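Side-chain contacts in glycoside hydrolase family 31 (Kribbella flavida DSM 17836, PDB 5X3I), which hydrolyses the alpha-1,3-glucosidic linkages of the cyclic tetrasaccharide cyclobis-(1-6)-alpha-nigerosyl, releasing isomaltose inside the cell: residues 706-711 against 717-722; 559-564 against 642-647. The protein carries 1 engineered substitution. All coordinates share one frame; numbering follows the deposited sequence.

Contact 1. Residues 706-711 against 717-722; sequences VWTGDR and VTRDVP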
loop_
_atom_site.group_PDB
_atom_site.type_symbol
_atom_site.label_atom_id
_atom_site.label_comp_id
_atom_site.label_asym_id
_atom_site.label_seq_id
_atom_site.Cartn_x
_atom_site.Cartn_y
_atom_site.Cartn_z
ATOM N N VAL A 706 10.921 29.030 -13.175
ATOM C CA VAL A 706 10.433 29.691 -11.964
ATOM C C VAL A 706 11.565 30.275 -11.138
ATOM O O VAL A 706 11.335 31.142 -10.308
ATOM C CB VAL A 706 9.614 28.742 -11.058
ATOM C CG1 VAL A 706 8.432 28.161 -11.814
ATOM C CG2 VAL A 706 10.497 27.656 -10.491
ATOM N N TRP A 707 12.778 29.781 -11.343
ATOM C CA TRP A 707 13.912 30.267 -10.586
ATOM C C TRP A 707 14.482 31.579 -11.124
ATOM O O TRP A 707 14.980 32.393 -10.365
ATOM C CB TRP A 707 15.002 29.202 -10.539
ATOM C CG TRP A 707 14.479 27.888 -10.085
ATOM C CD1 TRP A 707 14.473 26.721 -10.788
ATOM C CD2 TRP A 707 13.845 27.606 -8.836
ATOM N NE1 TRP A 707 13.888 25.728 -10.050
ATOM C CE2 TRP A 707 13.495 26.243 -8.845
ATOM C CE3 TRP A 707 13.547 28.373 -7.704
ATOM C CZ2 TRP A 707 12.862 25.630 -7.775
ATOM C CZ3 TRP A 707 12.917 27.762 -6.638
ATOM C CH2 TRP A 707 12.583 26.403 -6.678
ATOM N N THR A 708 14.512 31.738 -12.439
ATOM C CA THR A 708 14.933 33.013 -13.016
ATOM C C THR A 708 13.827 33.947 -13.495
ATOM O O THR A 708 14.088 35.094 -13.840
ATOM C CB THR A 708 15.840 32.751 -14.200
ATOM O OG1 THR A 708 15.081 32.065 -15.196
ATOM C CG2 THR A 708 17.008 31.881 -13.769
ATOM N N GLY A 709 12.589 33.476 -13.492
ATOM C CA GLY A 709 11.516 34.224 -14.118
ATOM C C GLY A 709 11.626 34.426 -15.628
ATOM O O GLY A 709 10.798 35.124 -16.213
ATOM N N ASP A 710 12.622 33.818 -16.271
ATOM C CA ASP A 710 12.800 33.974 -17.719
ATOM C C ASP A 710 11.902 33.055 -18.542
ATOM O O ASP A 710 11.653 31.914 -18.160
ATOM C CB ASP A 710 14.252 33.714 -18.120
ATOM C CG ASP A 710 15.207 34.717 -17.531
ATOM O OD1 ASP A 710 14.781 35.845 -17.209
ATOM O OD2 ASP A 710 16.391 34.371 -17.398
ATOM N N ARG A 711 11.419 33.561 -19.672
ATOM C CA ARG A 711 10.699 32.736 -20.632
ATOM C C ARG A 711 11.601 31.634 -21.145
ATOM O O ARG A 711 12.809 31.802 -21.243
ATOM C CB ARG A 711 10.189 33.562 -21.809
ATOM C CG ARG A 711 9.069 34.506 -21.461
ATOM C CD ARG A 711 7.801 34.142 -22.197
ATOM N NE ARG A 711 6.690 34.991 -21.780
ATOM C CZ ARG A 711 5.459 34.907 -22.270
ATOM N NH1 ARG A 711 5.175 34.008 -23.204
ATOM N NH2 ARG A 711 4.510 35.722 -21.824
ATOM N N VAL A 717 14.744 21.446 -22.660
ATOM C CA VAL A 717 15.422 22.549 -21.998
ATOM C C VAL A 717 16.418 22.016 -20.997
ATOM O O VAL A 717 16.077 21.176 -20.171
ATOM C CB VAL A 717 14.446 23.466 -21.255
ATOM C CG1 VAL A 717 15.159 24.741 -20.811
ATOM C CG2 VAL A 717 13.262 23.784 -22.119
ATOM N N THR A 718 17.643 22.515 -21.055
ATOM C CA THR A 718 18.660 22.118 -20.102
ATOM C C THR A 718 19.033 23.301 -19.214
ATOM O O THR A 718 19.214 24.407 -19.702
ATOM C CB THR A 718 19.908 21.584 -20.820
ATOM O OG1 THR A 718 19.551 20.424 -21.575
ATOM C CG2 THR A 718 20.982 21.219 -19.826
ATOM N N ARG A 719 19.115 23.071 -17.909
ATOM C CA ARG A 719 19.557 24.108 -16.991
ATOM C C ARG A 719 20.463 23.510 -15.935
ATOM O O ARG A 719 20.524 22.293 -15.787
ATOM C CB ARG A 719 18.366 24.812 -16.338
ATOM C CG ARG A 719 17.408 23.904 -15.584
ATOM C CD ARG A 719 16.594 24.696 -14.571
ATOM N NE ARG A 719 17.483 25.316 -13.600
ATOM C CZ ARG A 719 17.624 26.622 -13.426
ATOM N NH1 ARG A 719 18.479 27.065 -12.525
ATOM N NH2 ARG A 719 16.906 27.482 -14.132
ATOM N N ASP A 720 21.175 24.362 -15.207
ATOM C CA ASP A 720 22.023 23.893 -14.121
ATOM C C ASP A 720 21.189 23.402 -12.948
ATOM O O ASP A 720 20.127 23.945 -12.664
ATOM C CB ASP A 720 22.966 24.996 -13.652
ATOM C CG ASP A 720 23.947 25.404 -14.718
ATOM O OD1 ASP A 720 24.120 24.635 -15.678
ATOM O OD2 ASP A 720 24.544 26.487 -14.594
ATOM N N VAL A 721 21.677 22.375 -12.265
ATOM C CA VAL A 721 20.984 21.889 -11.086
ATOM C C VAL A 721 21.895 21.777 -9.869
ATOM O O VAL A 721 22.233 20.686 -9.430
ATOM C CB VAL A 721 20.312 20.532 -11.357
ATOM C CG1 VAL A 721 19.030 20.742 -12.133
ATOM C CG2 VAL A 721 21.253 19.597 -12.113
ATOM N N PRO A 722 22.269 22.927 -9.289
ATOM C CA PRO A 722 22.895 22.895 -7.968
ATOM C C PRO A 722 21.867 22.372 -6.972
ATOM O O PRO A 722 20.698 22.323 -7.320
ATOM C CB PRO A 722 23.245 24.356 -7.708
ATOM C CG PRO A 722 22.226 25.111 -8.489
ATOM C CD PRO A 722 22.009 24.304 -9.737
#
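Trp707 and Arg719 face each other across a backbone gap of 10.5 Å between their CA atoms, so the loop 706-711 and the segment 717-722, a strand through Asp720, meet through side chains without any hydrogen bond across. The closest approach brings Trp707 CD1 over one face of the Arg719 guanidinium, 4.1 Å from CZ. The two planes stand 69° apart and the side chains cross at about a right angle, which rules out a parallel stack. Arg719 gets there with CG between the backbone N and the carbonyl carbon (chi1 57°), and a bend at chi3 lets NE donate to Asp720 O at 3.1 Å. That bond is somewhat bent, 143° at the hydrogen. At the guanidinium edge, Thr708 CG2 lies 4.4 Å from NH2, while Thr708 OG1 accepts from Asp710 N at 3.2 Å in an ST turn. Asp705 OD2 forms a salt bridge with Arg719 NH2, and its OD1 accepts a hydrogen bond from Trp707 N. With an alanine in place of Arg719, Asp705 would probably lose this charged mate and the CD1 side of the indole its cover from the guanidinium. One face of the Trp707 ring carries Val706 CG2 3.6 Å above its plane. Trp707 NE1 is hydrogen-bonded to Val726 O, and the ring meets Phe742 of helix 735-742 edge-to-face; Arg719 pairs by backbone with Trp694 of strand 693-698 and touches Tyr729 of strand 728-731, placing this surface contact within the C-terminal beta domain.

Contact 2. Residues 559-564 against 642-647; sequences IVYWGW and EQAART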
loop_
_atom_site.group_PDB
_atom_site.type_symbol
_atom_site.label_atom_id
_atom_site.label_comp_id
_atom_site.label_asym_id
_atom_site.label_seq_id
_atom_site.Cartn_x
_atom_site.Cartn_y
_atom_site.Cartn_z
ATOM N N ILE A 559 -5.878 8.506 -6.862
ATOM C CA ILE A 559 -5.356 8.687 -5.524
ATOM C C ILE A 559 -4.730 10.080 -5.522
ATOM O O ILE A 559 -3.680 10.316 -6.118
ATOM C CB ILE A 559 -4.307 7.628 -5.138
ATOM C CG1 ILE A 559 -4.894 6.209 -5.165
ATOM C CG2 ILE A 559 -3.687 7.955 -3.764
ATOM C CD1 ILE A 559 -6.000 5.946 -4.190
ATOM N N VAL A 560 -5.388 10.985 -4.815
ATOM C CA VAL A 560 -5.064 12.409 -4.872
ATOM C C VAL A 560 -3.972 12.765 -3.869
ATOM O O VAL A 560 -2.930 13.305 -4.236
ATOM C CB VAL A 560 -6.294 13.290 -4.643
ATOM C CG1 VAL A 560 -5.901 14.763 -4.661
ATOM C CG2 VAL A 560 -7.331 13.023 -5.733
ATOM N N TYR A 561 -4.233 12.520 -2.594
ATOM C CA TYR A 561 -3.264 12.903 -1.606
ATOM C C TYR A 561 -2.297 11.758 -1.352
ATOM O O TYR A 561 -2.569 10.827 -0.600
ATOM C CB TYR A 561 -3.981 13.275 -0.310
ATOM C CG TYR A 561 -5.035 14.350 -0.458
ATOM C CD1 TYR A 561 -6.349 14.030 -0.794
ATOM C CD2 TYR A 561 -4.718 15.684 -0.243
ATOM C CE1 TYR A 561 -7.299 15.005 -0.920
ATOM C CE2 TYR A 561 -5.656 16.661 -0.368
ATOM C CZ TYR A 561 -6.946 16.328 -0.701
ATOM O OH TYR A 561 -7.871 17.319 -0.811
ATOM N N TRP A 562 -1.100 11.936 -1.870
ATOM C CA TRP A 562 -0.102 10.891 -1.895
ATOM C C TRP A 562 1.256 11.471 -1.577
ATOM O O TRP A 562 1.590 12.575 -1.995
ATOM C CB TRP A 562 -0.078 10.190 -3.259
ATOM C CG TRP A 562 1.048 9.214 -3.414
ATOM C CD1 TRP A 562 0.990 7.865 -3.250
ATOM C CD2 TRP A 562 2.403 9.520 -3.740
ATOM N NE1 TRP A 562 2.226 7.305 -3.472
ATOM C CE2 TRP A 562 3.111 8.304 -3.770
ATOM C CE3 TRP A 562 3.083 10.703 -4.032
ATOM C CZ2 TRP A 562 4.464 8.239 -4.065
ATOM C CZ3 TRP A 562 4.430 10.634 -4.327
ATOM C CH2 TRP A 562 5.103 9.409 -4.337
ATOM N N GLY A 563 2.052 10.685 -0.873
ATOM C CA GLY A 563 3.399 11.060 -0.494
ATOM C C GLY A 563 4.244 9.813 -0.296
ATOM O O GLY A 563 3.798 8.704 -0.587
ATOM N N TRP A 564 5.472 10.004 0.168
ATOM C CA TRP A 564 6.423 8.917 0.373
ATOM C C TRP A 564 7.401 9.321 1.463
ATOM O O TRP A 564 7.470 10.494 1.801
ATOM C CB TRP A 564 7.170 8.581 -0.926
ATOM C CG TRP A 564 8.105 9.672 -1.420
ATOM C CD1 TRP A 564 7.780 10.958 -1.715
ATOM C CD2 TRP A 564 9.506 9.546 -1.695
ATOM N NE1 TRP A 564 8.887 11.654 -2.127
ATOM C CE2 TRP A 564 9.961 10.805 -2.134
ATOM C CE3 TRP A 564 10.420 8.495 -1.602
ATOM C CZ2 TRP A 564 11.291 11.038 -2.482
ATOM C CZ3 TRP A 564 11.738 8.730 -1.949
ATOM C CH2 TRP A 564 12.160 9.988 -2.386
ATOM N N GLU A 642 -6.017 25.010 -3.921
ATOM C CA GLU A 642 -6.877 25.298 -5.051
ATOM C C GLU A 642 -6.811 24.172 -6.081
ATOM O O GLU A 642 -7.825 23.741 -6.588
ATOM C CB GLU A 642 -6.500 26.616 -5.717
ATOM C CG GLU A 642 -7.455 26.980 -6.815
ATOM C CD GLU A 642 -7.260 28.389 -7.318
ATOM O OE1 GLU A 642 -6.186 28.695 -7.854
ATOM O OE2 GLU A 642 -8.190 29.182 -7.168
ATOM N N GLN A 643 -5.603 23.717 -6.374
ATOM C CA GLN A 643 -5.402 22.664 -7.366
ATOM C C GLN A 643 -6.024 21.330 -6.923
ATOM O O GLN A 643 -6.596 20.613 -7.744
ATOM C CB GLN A 643 -3.914 22.497 -7.658
ATOM C CG GLN A 643 -3.322 23.667 -8.427
ATOM C CD GLN A 643 -4.046 23.932 -9.748
ATOM O OE1 GLN A 643 -4.413 23.004 -10.471
ATOM N NE2 GLN A 643 -4.266 25.201 -10.057
ATOM N N ALA A 644 -5.935 21.021 -5.630
ATOM C CA ALA A 644 -6.566 19.815 -5.095
ATOM C C ALA A 644 -8.070 19.869 -5.292
ATOM O O ALA A 644 -8.705 18.866 -5.629
ATOM C CB ALA A 644 -6.240 19.630 -3.620
ATOM N N ALA A 645 -8.640 21.049 -5.075
ATOM C CA ALA A 645 -10.056 21.227 -5.278
ATOM C C ALA A 645 -10.423 21.015 -6.758
ATOM O O ALA A 645 -11.455 20.439 -7.057
ATOM C CB ALA A 645 -10.494 22.604 -4.805
ATOM N N ARG A 646 -9.585 21.487 -7.671
ATOM C CA ARG A 646 -9.851 21.307 -9.102
ATOM C C ARG A 646 -9.749 19.822 -9.487
ATOM O O ARG A 646 -10.579 19.300 -10.229
ATOM C CB ARG A 646 -8.891 22.153 -9.943
ATOM C CG ARG A 646 -9.182 23.653 -9.876
ATOM C CD ARG A 646 -8.376 24.456 -10.890
ATOM N NE ARG A 646 -8.443 23.875 -12.228
ATOM C CZ ARG A 646 -9.410 24.107 -13.114
ATOM N NH1 ARG A 646 -10.413 24.924 -12.820
ATOM N NH2 ARG A 646 -9.374 23.513 -14.304
ATOM N N THR A 647 -8.736 19.155 -8.949
ATOM C CA THR A 647 -8.552 17.733 -9.171
ATOM C C THR A 647 -9.773 16.947 -8.730
ATOM O O THR A 647 -10.222 16.045 -9.424
ATOM C CB THR A 647 -7.305 17.221 -8.453
ATOM O OG1 THR A 647 -6.151 17.686 -9.152
ATOM C CG2 THR A 647 -7.279 15.681 -8.400
#
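Val560 and Thr647 reach toward each other tip to tip, methyl against methyl. Val560 CG2 lies 3.8 Å from Thr647 CG2, and Val560 CG1 is 4.1 Å from the same methyl, so both branches of the valine straddle one carbon. The threonine rotamer explains this: with chi1 at -73° its CG2 is anti to the backbone N and faces the valine, while OG1 stands beside that N and is hydrogen-bonded to Arg652 O.

The segment 559-564 leads into strand 562-565, the seventh of the eight parallel strands of the TIM barrel that forms the catalytic domain of family 31 glycosidases, and 642-647 belongs to the long helix 622-650; the valine and the end of the tyrosine meet this helix near the start of the barrel strand.

About one helical turn before Thr647, Ala644 CB receives the end of Tyr561. The phenol has its CG anti to the carbonyl carbon (chi1 -55°) and its ring turned by a chi2 of 88°, and although its CB does not point at the helix, its far end does approach it: OH stands 4.0 Å and CE2 4.4 Å from Ala644 CB. The methyl meets the ring obliquely. Val560 CG1 covers one face of that ring from 3.9 Å above its plane, offset toward the rim. The hydroxyl of this buried tyrosine is hydrogen-bonded to Leu294 N, and Phe299 also touches Ala644.

How the contacts relate
Contact 2 is a buried contact of the TIM-barrel region, with three of its four touching residues buried, whereas contact 1 is a surface contact in the C-terminal domain with none of its three buried. They share no strand or helix: 559-564, which leads into a barrel strand, meets a helix segment 78 residues later, while 706-711 and 717-722 are near neighbours in sequence. Their chemistry follows: methyl and phenol groups meet in contact 2, an indole and a guanidinium in contact 1, and neither has a hydrogen bond between its segments. Their centres lie 26 Å apart, with nearest atoms about 13 Å apart, and both lie away from the catalytic residues.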